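Local coordinates for protein ribonuclease VapC (Haemophilus influenzae, PDB 6NKL) that probably acts as the magnesium-dependent RNase toxin of a VapBC toxin-antitoxin system and belongs to the PIN-domain family, at residues M1-L5 with H105-A111; I77-Y81 with L100-H105; N110-H116 with L127-T133. All blocks are in the same frame, centred on the assembly; numbering follows the deposited sequence.

Interaction 1 of 3, residues M1-L5 with H105-A111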
loop_
_atom_site.group_PDB
_atom_site.type_symbol
_atom_site.label_atom_id
_atom_site.label_comp_id
_atom_site.label_asym_id
_atom_site.label_seq_id
_atom_site.Cartn_x
_atom_site.Cartn_y
_atom_site.Cartn_z
ATOM N N MET B 1 -16.622 -1.884 17.463
ATOM C CA MET B 1 -16.275 -2.588 16.214
ATOM C C MET B 1 -15.755 -1.570 15.228
ATOM O O MET B 1 -16.249 -0.452 15.171
ATOM C CB MET B 1 -17.486 -3.310 15.651
ATOM C CG MET B 1 -17.173 -4.332 14.562
ATOM S SD MET B 1 -18.566 -5.425 14.220
ATOM C CE MET B 1 -17.967 -6.880 15.067
ATOM N N ILE B 2 -14.747 -1.955 14.457
ATOM C CA ILE B 2 -14.165 -1.081 13.450
ATOM C C ILE B 2 -14.665 -1.534 12.095
ATOM O O ILE B 2 -14.391 -2.662 11.671
ATOM C CB ILE B 2 -12.638 -1.093 13.497
ATOM C CG1 ILE B 2 -12.130 -0.532 14.827
ATOM C CG2 ILE B 2 -12.112 -0.286 12.308
ATOM C CD1 ILE B 2 -10.650 -0.762 15.021
ATOM N N TYR B 3 -15.422 -0.659 11.448
ATOM C CA TYR B 3 -15.935 -0.839 10.100
ATOM C C TYR B 3 -15.123 0.021 9.124
ATOM O O TYR B 3 -15.156 1.262 9.193
ATOM C CB TYR B 3 -17.413 -0.434 10.068
ATOM C CG TYR B 3 -18.363 -1.380 10.811
ATOM C CD1 TYR B 3 -18.760 -2.576 10.233
ATOM C CD2 TYR B 3 -18.883 -1.060 12.066
ATOM C CE1 TYR B 3 -19.620 -3.441 10.888
ATOM C CE2 TYR B 3 -19.761 -1.937 12.728
ATOM C CZ TYR B 3 -20.125 -3.113 12.120
ATOM O OH TYR B 3 -20.967 -4.016 12.731
ATOM N N MET B 4 -14.441 -0.629 8.184
ATOM C CA MET B 4 -13.590 0.048 7.199
ATOM C C MET B 4 -14.315 0.057 5.854
ATOM O O MET B 4 -14.532 -0.992 5.248
ATOM C CB MET B 4 -12.227 -0.639 7.083
ATOM C CG MET B 4 -11.291 -0.062 5.988
ATOM S SD MET B 4 -9.623 -0.760 6.005
ATOM C CE MET B 4 -8.918 0.085 7.442
ATOM N N LEU B 5 -14.677 1.237 5.389
ATOM C CA LEU B 5 -15.353 1.377 4.111
ATOM C C LEU B 5 -14.311 1.354 3.005
ATOM O O LEU B 5 -13.393 2.188 2.993
ATOM C CB LEU B 5 -16.141 2.677 4.038
ATOM C CG LEU B 5 -17.017 3.086 5.209
ATOM C CD1 LEU B 5 -17.820 4.274 4.724
ATOM C CD2 LEU B 5 -17.888 1.967 5.631
ATOM N N HIS B 105 -5.240 -4.262 5.281
ATOM C CA HIS B 105 -5.421 -3.257 6.323
ATOM C C HIS B 105 -6.516 -3.673 7.297
ATOM O O HIS B 105 -6.317 -3.673 8.520
ATOM C CB HIS B 105 -5.751 -1.925 5.715
ATOM C CG HIS B 105 -5.365 -0.768 6.574
ATOM N ND1 HIS B 105 -5.231 0.513 6.075
ATOM C CD2 HIS B 105 -5.092 -0.688 7.899
ATOM C CE1 HIS B 105 -4.853 1.322 7.052
ATOM N NE2 HIS B 105 -4.784 0.625 8.170
ATOM N N ALA B 106 -7.682 -4.042 6.772
ATOM C CA ALA B 106 -8.742 -4.538 7.642
ATOM C C ALA B 106 -8.270 -5.741 8.464
ATOM O O ALA B 106 -8.517 -5.802 9.671
ATOM C CB ALA B 106 -9.973 -4.905 6.815
ATOM N N LEU B 107 -7.569 -6.695 7.840
ATOM C CA LEU B 107 -7.037 -7.824 8.612
ATOM C C LEU B 107 -6.152 -7.340 9.751
ATOM O O LEU B 107 -6.231 -7.840 10.873
ATOM C CB LEU B 107 -6.238 -8.768 7.718
ATOM C CG LEU B 107 -7.044 -9.639 6.767
ATOM C CD1 LEU B 107 -6.070 -10.336 5.884
ATOM C CD2 LEU B 107 -7.883 -10.667 7.547
ATOM N N SER B 108 -5.314 -6.349 9.486
ATOM C CA SER B 108 -4.358 -5.902 10.482
ATOM C C SER B 108 -5.032 -5.217 11.653
ATOM O O SER B 108 -4.422 -5.089 12.713
ATOM C CB SER B 108 -3.349 -4.923 9.867
ATOM O OG SER B 108 -3.992 -3.680 9.603
ATOM N N LEU B 109 -6.245 -4.725 11.471
ATOM C CA LEU B 109 -6.971 -4.061 12.537
ATOM C C LEU B 109 -8.033 -4.955 13.161
ATOM O O LEU B 109 -8.722 -4.517 14.076
ATOM C CB LEU B 109 -7.633 -2.784 12.000
ATOM C CG LEU B 109 -6.697 -1.681 11.512
ATOM C CD1 LEU B 109 -7.450 -0.658 10.700
ATOM C CD2 LEU B 109 -6.020 -1.001 12.668
ATOM N N ASN B 110 -8.175 -6.183 12.672
ATOM C CA ASN B 110 -9.390 -6.995 12.844
ATOM C C ASN B 110 -10.660 -6.160 12.652
ATOM O O ASN B 110 -11.634 -6.245 13.406
ATOM C CB ASN B 110 -9.379 -7.710 14.192
ATOM C CG ASN B 110 -10.303 -8.914 14.220
ATOM O OD1 ASN B 110 -10.431 -9.657 13.240
ATOM N ND2 ASN B 110 -10.975 -9.096 15.345
ATOM N N ALA B 111 -10.665 -5.390 11.574
ATOM C CA ALA B 111 -11.832 -4.633 11.172
ATOM C C ALA B 111 -12.724 -5.472 10.275
ATOM O O ALA B 111 -12.308 -6.471 9.680
ATOM C CB ALA B 111 -11.424 -3.356 10.433
HETATM O O HOH W 1 -13.249 -4.408 14.707
#
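The imidazole of H105 carries the M4 methyl on one face: CE lies 3.9 Å from the centroid of the H105 ring and 14° off its normal, a CH-pi contact shifted toward the rim. At the ring's ND1, a hydrogen bond to S37 of strand 33-37 fixes the rotation that presents this face. The thioether runs out straight from the strand, then bends at its last torsion (chi3 -75°), which swings CE over the imidazole. There CE also meets L109, at 3.6 Å from its CD1, while SD of M4 rests 4.2 Å from CB of A106. Nearer the start of the strand, I2 CG2 packs 3.7 Å from A111 CB. One water joins the backbones here, accepting from I2 N and donating to N110 O. N110, with positive phi, closes the helix in a Schellman motif, and A106 O receives both L109 N and A111 N, from opposite faces of its plane. Helix 97-109 thus runs antiparallel over strand 2-5, their local axes 9.6 Å apart, in the helix-on-sheet packing of the alpha/beta PIN fold, with D6, a predicted magnesium ligand, following directly on the strand.

Interaction 2 of 3, residues I77-Y81 with L100-H105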
loop_
_atom_site.group_PDB
_atom_site.type_symbol
_atom_site.label_atom_id
_atom_site.label_comp_id
_atom_site.label_asym_id
_atom_site.label_seq_id
_atom_site.Cartn_x
_atom_site.Cartn_y
_atom_site.Cartn_z
ATOM N N ILE B 77 0.052 -4.939 8.703
ATOM C CA ILE B 77 -0.488 -4.971 7.341
ATOM C C ILE B 77 0.472 -5.712 6.418
ATOM O O ILE B 77 0.053 -6.422 5.502
ATOM C CB ILE B 77 -0.777 -3.543 6.832
ATOM C CG1 ILE B 77 -1.649 -3.590 5.561
ATOM C CG2 ILE B 77 0.536 -2.830 6.522
ATOM C CD1 ILE B 77 -2.183 -2.233 5.079
ATOM N N CYS B 78 1.773 -5.558 6.648
ATOM C CA CYS B 78 2.786 -6.163 5.778
ATOM C C CYS B 78 2.836 -7.677 5.933
ATOM O O CYS B 78 3.060 -8.404 4.954
ATOM C CB CYS B 78 4.172 -5.567 6.083
ATOM S SG CYS B 78 4.221 -3.751 5.918
ATOM N N LEU B 79 2.691 -8.167 7.163
ATOM C CA LEU B 79 2.604 -9.607 7.388
ATOM C C LEU B 79 1.428 -10.199 6.635
ATOM O O LEU B 79 1.569 -11.219 5.947
ATOM C CB LEU B 79 2.499 -9.899 8.895
ATOM C CG LEU B 79 3.621 -9.229 9.718
ATOM C CD1 LEU B 79 3.464 -9.419 11.208
ATOM C CD2 LEU B 79 5.014 -9.738 9.261
ATOM N N HIS B 80 0.251 -9.557 6.734
ATOM C CA HIS B 80 -0.920 -10.083 6.032
ATOM C C HIS B 80 -0.766 -9.970 4.532
ATOM O O HIS B 80 -1.201 -10.857 3.789
ATOM C CB HIS B 80 -2.188 -9.357 6.465
ATOM C CG HIS B 80 -2.616 -9.676 7.860
ATOM N ND1 HIS B 80 -3.295 -10.832 8.176
ATOM C CD2 HIS B 80 -2.480 -8.984 9.018
ATOM C CE1 HIS B 80 -3.545 -10.845 9.472
ATOM N NE2 HIS B 80 -3.057 -9.739 10.006
ATOM N N TYR B 81 -0.224 -8.851 4.051
ATOM C CA TYR B 81 -0.054 -8.710 2.610
ATOM C C TYR B 81 0.896 -9.771 2.065
ATOM O O TYR B 81 0.632 -10.361 1.019
ATOM C CB TYR B 81 0.450 -7.316 2.275
ATOM C CG TYR B 81 0.574 -7.042 0.795
ATOM C CD1 TYR B 81 -0.429 -6.386 0.110
ATOM C CD2 TYR B 81 1.690 -7.432 0.087
ATOM C CE1 TYR B 81 -0.313 -6.129 -1.241
ATOM C CE2 TYR B 81 1.815 -7.159 -1.263
ATOM C CZ TYR B 81 0.811 -6.526 -1.918
ATOM O OH TYR B 81 0.947 -6.245 -3.270
ATOM N N LEU B 100 -6.300 -5.334 -2.463
ATOM C CA LEU B 100 -5.590 -6.250 -1.578
ATOM C C LEU B 100 -4.996 -5.516 -0.392
ATOM O O LEU B 100 -5.083 -5.992 0.742
ATOM C CB LEU B 100 -4.480 -6.965 -2.325
ATOM C CG LEU B 100 -3.688 -7.990 -1.527
ATOM C CD1 LEU B 100 -4.620 -9.074 -1.007
ATOM C CD2 LEU B 100 -2.624 -8.589 -2.422
ATOM N N TRP B 101 -4.352 -4.371 -0.635
ATOM C CA TRP B 101 -3.829 -3.596 0.482
ATOM C C TRP B 101 -4.955 -3.253 1.450
ATOM O O TRP B 101 -4.786 -3.360 2.658
ATOM C CB TRP B 101 -3.124 -2.333 -0.022
ATOM C CG TRP B 101 -1.721 -2.574 -0.453
ATOM C CD1 TRP B 101 -1.228 -2.544 -1.733
ATOM C CD2 TRP B 101 -0.612 -2.881 0.395
ATOM N NE1 TRP B 101 0.120 -2.800 -1.728
ATOM C CE2 TRP B 101 0.521 -3.018 -0.433
ATOM C CE3 TRP B 101 -0.468 -3.062 1.773
ATOM C CZ2 TRP B 101 1.768 -3.325 0.076
ATOM C CZ3 TRP B 101 0.763 -3.363 2.272
ATOM C CH2 TRP B 101 1.871 -3.496 1.429
ATOM N N ILE B 102 -6.135 -2.907 0.926
ATOM C CA ILE B 102 -7.254 -2.509 1.770
ATOM C C ILE B 102 -7.711 -3.687 2.619
ATOM O O ILE B 102 -7.847 -3.576 3.847
ATOM C CB ILE B 102 -8.386 -1.943 0.888
ATOM C CG1 ILE B 102 -7.975 -0.604 0.298
ATOM C CG2 ILE B 102 -9.694 -1.707 1.672
ATOM C CD1 ILE B 102 -8.928 -0.123 -0.790
ATOM N N ALA B 103 -7.852 -4.857 1.990
ATOM C CA ALA B 103 -8.229 -6.061 2.726
ATOM C C ALA B 103 -7.230 -6.355 3.838
ATOM O O ALA B 103 -7.612 -6.648 4.981
ATOM C CB ALA B 103 -8.344 -7.249 1.765
ATOM N N CYS B 104 -5.936 -6.281 3.521
ATOM C CA CYS B 104 -4.926 -6.570 4.527
ATOM C C CYS B 104 -4.938 -5.517 5.624
ATOM O O CYS B 104 -4.644 -5.829 6.782
ATOM C CB CYS B 104 -3.540 -6.652 3.876
ATOM S SG CYS B 104 -3.434 -8.073 2.771
ATOM N N HIS B 105 -5.240 -4.262 5.281
ATOM C CA HIS B 105 -5.421 -3.257 6.323
ATOM C C HIS B 105 -6.516 -3.673 7.297
ATOM O O HIS B 105 -6.317 -3.673 8.520
ATOM C CB HIS B 105 -5.751 -1.925 5.715
ATOM C CG HIS B 105 -5.365 -0.768 6.574
ATOM N ND1 HIS B 105 -5.231 0.513 6.075
ATOM C CD2 HIS B 105 -5.092 -0.688 7.899
ATOM C CE1 HIS B 105 -4.853 1.322 7.052
ATOM N NE2 HIS B 105 -4.784 0.625 8.170
#
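Y81 and W101 form the tight end of this helix-helix contact. Their rings lie face to face, the Y81 centroid 3.9 Å from that of the six-membered ring of W101 and the planes only 16° apart. The closest atoms are Y81 CE1 and W101 CE2, at 3.3 Å. Y81 reaches this place because its CG stands anti to the backbone N (chi1 -176°), which sends the ring away from its own helix and across W101. L100 CD2 adds an oblique contact, 3.6 Å from Y81 CE1. The C104 sulfur packs against the other helix, 3.4 Å from Y81 CA, and approaches the tyrosine ring obliquely as a Cys sulfur-aromatic contact. I77 closes the buried row: its CD1 lies near the plane of the W101 ring, at the edge, 3.8 Å from CE3, and also packs 3.6 Å from H105 CB. H80, by contrast, is partly exposed and meets the other helix lightly, with its CB 4.0 Å from C104 CB; its imidazole extends past C104 toward L107 and S108. The crossing is steep, 121° between the local axes. The contact itself is apolar; the polar ends of both rings are met by asparagines. Y81 OH is hydrogen-bonded to ND2 of N97 and to ND2 of N98 of the second subunit; OD1 of that same N98 accepts from W101 NE1. The stack thus probably rests on dispersion and burial, while the W101 NE1 bond probably fixes the indole's rotation and the bonds to Y81 OH hold the phenol's end in position, making the pair part of the subunit interface.

Interaction 3 of 3, residues N110-H116 with L127-T133; sequences NAVLITH and LQWQDWT
L127 begins the second strand's side of the contact, its CD2 4.3 Å from CD2 of L113. Q128 O accepts a nearly straight bond from L113 N (2.8 Å), and a water links Q128 N to A111 O. The Q128 amide turns its NE2 to N110 OD1, but the bond is weak, and the two amide planes stand 52° apart. W129 lies on the face of L113 and T115. Its CG sits between the backbone N and carbonyl carbon (chi1 62°), which carries the indole along the sheet until CE3 lies 3.4 Å from T115 CG2. Q130 binds strand 112-115 through both its N and its O, bracketing I114: N gives to L113 O (2.9 Å) and O receives T115 N in the carbonyl plane. Its side chain passes beside V112, NE2 being 3.7 Å from CG1, and its OE1 takes the W132 NE1 proton in the indole plane (3.0 Å). D131 turns the chain: OD1 accepts from T133 N in an Asx turn, while OD2 holds N117 N. W132, steadied by Q130, receives I114 CD1 over one face, 3.7 Å from the centroid of its five-membered ring. T133 ends the walk, its OG1 accepting in the ring plane from H116 ND1 (2.9 Å). Strand 128-131 is the outermost strand on this side of the chain's parallel sheet, and 112-115 lies between it and strand 2-5. L113 and L127 pack beneath helix 97-109, I114 and W132 meet Y3 on the other face, H116 and T133 reach helix 7-15, and T115 OG1 bonds D6, a predicted magnesium ligand.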
loop_
_atom_site.group_PDB
_atom_site.type_symbol
_atom_site.label_atom_id
_atom_site.label_comp_id
_atom_site.label_asym_id
_atom_site.label_seq_id
_atom_site.Cartn_x
_atom_site.Cartn_y
_atom_site.Cartn_z
ATOM N N ASN B 110 -8.175 -6.183 12.672
ATOM C CA ASN B 110 -9.390 -6.995 12.844
ATOM C C ASN B 110 -10.660 -6.160 12.652
ATOM O O ASN B 110 -11.634 -6.245 13.406
ATOM C CB ASN B 110 -9.379 -7.710 14.192
ATOM C CG ASN B 110 -10.303 -8.914 14.220
ATOM O OD1 ASN B 110 -10.431 -9.657 13.240
ATOM N ND2 ASN B 110 -10.975 -9.096 15.345
ATOM N N ALA B 111 -10.665 -5.390 11.574
ATOM C CA ALA B 111 -11.832 -4.633 11.172
ATOM C C ALA B 111 -12.724 -5.472 10.275
ATOM O O ALA B 111 -12.308 -6.471 9.680
ATOM C CB ALA B 111 -11.424 -3.356 10.433
ATOM N N VAL B 112 -13.977 -5.059 10.193
ATOM C CA VAL B 112 -14.912 -5.603 9.214
ATOM C C VAL B 112 -14.839 -4.698 7.990
ATOM O O VAL B 112 -15.038 -3.490 8.102
ATOM C CB VAL B 112 -16.336 -5.651 9.787
ATOM C CG1 VAL B 112 -17.348 -6.045 8.724
ATOM C CG2 VAL B 112 -16.391 -6.635 10.985
ATOM N N LEU B 113 -14.523 -5.254 6.833
ATOM C CA LEU B 113 -14.414 -4.437 5.627
ATOM C C LEU B 113 -15.778 -4.357 4.950
ATOM O O LEU B 113 -16.410 -5.387 4.694
ATOM C CB LEU B 113 -13.365 -5.002 4.670
ATOM C CG LEU B 113 -13.073 -4.185 3.405
ATOM C CD1 LEU B 113 -12.333 -2.892 3.757
ATOM C CD2 LEU B 113 -12.270 -4.978 2.394
ATOM N N ILE B 114 -16.222 -3.128 4.677
ATOM C CA ILE B 114 -17.495 -2.845 4.023
ATOM C C ILE B 114 -17.245 -2.546 2.553
ATOM O O ILE B 114 -16.482 -1.632 2.221
ATOM C CB ILE B 114 -18.215 -1.653 4.665
ATOM C CG1 ILE B 114 -18.424 -1.841 6.164
ATOM C CG2 ILE B 114 -19.570 -1.482 4.004
ATOM C CD1 ILE B 114 -18.990 -3.177 6.537
ATOM N N THR B 115 -17.932 -3.265 1.672
ATOM C CA THR B 115 -17.615 -3.213 0.260
ATOM C C THR B 115 -18.911 -3.157 -0.556
ATOM O O THR B 115 -20.022 -3.150 -0.015
ATOM C CB THR B 115 -16.740 -4.414 -0.111
ATOM O OG1 THR B 115 -16.350 -4.324 -1.477
ATOM C CG2 THR B 115 -17.506 -5.649 0.086
ATOM N N HIS B 116 -18.752 -3.039 -1.870
ATOM C CA HIS B 116 -19.845 -3.165 -2.828
ATOM C C HIS B 116 -19.286 -3.926 -4.012
ATOM O O HIS B 116 -18.329 -3.464 -4.646
ATOM C CB HIS B 116 -20.374 -1.810 -3.297
ATOM C CG HIS B 116 -21.300 -1.897 -4.478
ATOM N ND1 HIS B 116 -22.572 -2.427 -4.390
ATOM C CD2 HIS B 116 -21.134 -1.537 -5.772
ATOM C CE1 HIS B 116 -23.154 -2.377 -5.575
ATOM N NE2 HIS B 116 -22.306 -1.832 -6.430
ATOM N N LEU B 127 -10.716 -12.787 6.123
ATOM C CA LEU B 127 -11.216 -11.422 6.083
ATOM C C LEU B 127 -12.663 -11.397 6.532
ATOM O O LEU B 127 -13.490 -12.144 6.008
ATOM C CB LEU B 127 -11.099 -10.861 4.667
ATOM C CG LEU B 127 -11.706 -9.490 4.435
ATOM C CD1 LEU B 127 -11.003 -8.496 5.305
ATOM C CD2 LEU B 127 -11.565 -9.131 2.979
ATOM N N GLN B 128 -12.974 -10.520 7.470
ATOM C CA GLN B 128 -14.360 -10.235 7.815
ATOM C C GLN B 128 -14.853 -9.088 6.931
ATOM O O GLN B 128 -14.274 -7.997 6.939
ATOM C CB GLN B 128 -14.462 -9.876 9.296
ATOM C CG GLN B 128 -13.904 -10.964 10.231
ATOM C CD GLN B 128 -14.151 -10.623 11.677
ATOM O OE1 GLN B 128 -15.297 -10.495 12.105
ATOM N NE2 GLN B 128 -13.075 -10.460 12.442
ATOM N N TRP B 129 -15.900 -9.332 6.150
ATOM C CA TRP B 129 -16.419 -8.276 5.308
ATOM C C TRP B 129 -17.911 -8.457 5.072
ATOM O O TRP B 129 -18.499 -9.521 5.322
ATOM C CB TRP B 129 -15.668 -8.208 3.979
ATOM C CG TRP B 129 -15.815 -9.448 3.206
ATOM C CD1 TRP B 129 -15.202 -10.633 3.442
ATOM C CD2 TRP B 129 -16.662 -9.644 2.080
ATOM N NE1 TRP B 129 -15.600 -11.558 2.517
ATOM C CE2 TRP B 129 -16.492 -10.975 1.661
ATOM C CE3 TRP B 129 -17.526 -8.810 1.363
ATOM C CZ2 TRP B 129 -17.175 -11.507 0.567
ATOM C CZ3 TRP B 129 -18.208 -9.332 0.282
ATOM C CH2 TRP B 129 -18.023 -10.670 -0.111
ATOM N N GLN B 130 -18.507 -7.369 4.604
ATOM C CA GLN B 130 -19.933 -7.249 4.386
ATOM C C GLN B 130 -20.140 -6.295 3.228
ATOM O O GLN B 130 -19.394 -5.325 3.076
ATOM C CB GLN B 130 -20.667 -6.713 5.611
ATOM C CG GLN B 130 -20.510 -7.646 6.829
ATOM C CD GLN B 130 -21.060 -7.059 8.121
ATOM O OE1 GLN B 130 -21.814 -6.087 8.109
ATOM N NE2 GLN B 130 -20.654 -7.642 9.249
ATOM N N ASP B 131 -21.162 -6.580 2.427
ATOM C CA ASP B 131 -21.625 -5.702 1.351
ATOM C C ASP B 131 -22.863 -5.010 1.905
ATOM O O ASP B 131 -23.918 -5.625 2.038
ATOM C CB ASP B 131 -21.915 -6.503 0.079
ATOM C CG ASP B 131 -22.354 -5.629 -1.092
ATOM O OD1 ASP B 131 -23.030 -4.613 -0.817
ATOM O OD2 ASP B 131 -22.029 -5.954 -2.270
ATOM N N TRP B 132 -22.722 -3.753 2.290
ATOM C CA TRP B 132 -23.835 -3.038 2.890
ATOM C C TRP B 132 -24.831 -2.534 1.863
ATOM O O TRP B 132 -25.745 -1.804 2.243
ATOM C CB TRP B 132 -23.334 -1.863 3.735
ATOM C CG TRP B 132 -22.952 -2.227 5.123
ATOM C CD1 TRP B 132 -22.891 -3.472 5.647
ATOM C CD2 TRP B 132 -22.567 -1.332 6.168
ATOM N NE1 TRP B 132 -22.501 -3.426 6.966
ATOM C CE2 TRP B 132 -22.302 -2.116 7.312
ATOM C CE3 TRP B 132 -22.458 0.060 6.263
ATOM C CZ2 TRP B 132 -21.917 -1.559 8.520
ATOM C CZ3 TRP B 132 -22.084 0.607 7.454
ATOM C CH2 TRP B 132 -21.797 -0.201 8.569
ATOM N N THR B 133 -24.686 -2.895 0.587
ATOM C CA THR B 133 -25.700 -2.558 -0.408
ATOM C C THR B 133 -26.714 -3.688 -0.595
ATOM O O THR B 133 -27.842 -3.421 -0.987
ATOM C CB THR B 133 -25.055 -2.205 -1.768
ATOM O OG1 THR B 133 -24.475 -3.358 -2.362
ATOM C CG2 THR B 133 -23.982 -1.117 -1.656
HETATM O O HOH W 2 -11.227 -8.677 8.839
#

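From the N terminus, strand 2-5 waits about 100 residues for its partner: interaction 1 closes this long loop when helix 97-109 and its exit reach it. Interaction 2 is nested inside, joining helix 75-89 to the same helix 97-109 across 18 residues, mostly helical, and H105 serves both contacts. Interaction 3 follows in series, sharing N110 and A111 with interaction 1, and closes a loop of ten residues between neighbouring parallel strands. Strand 112-115 is also bonded to strand 2-5, where the O atoms of I2 and M4 probably accept from V112 and I114. Together the contacts tie strands 2-5 and 112-115 and the edge strand 128-131 to helix 97-109, and that helix to 75-89 beyond it.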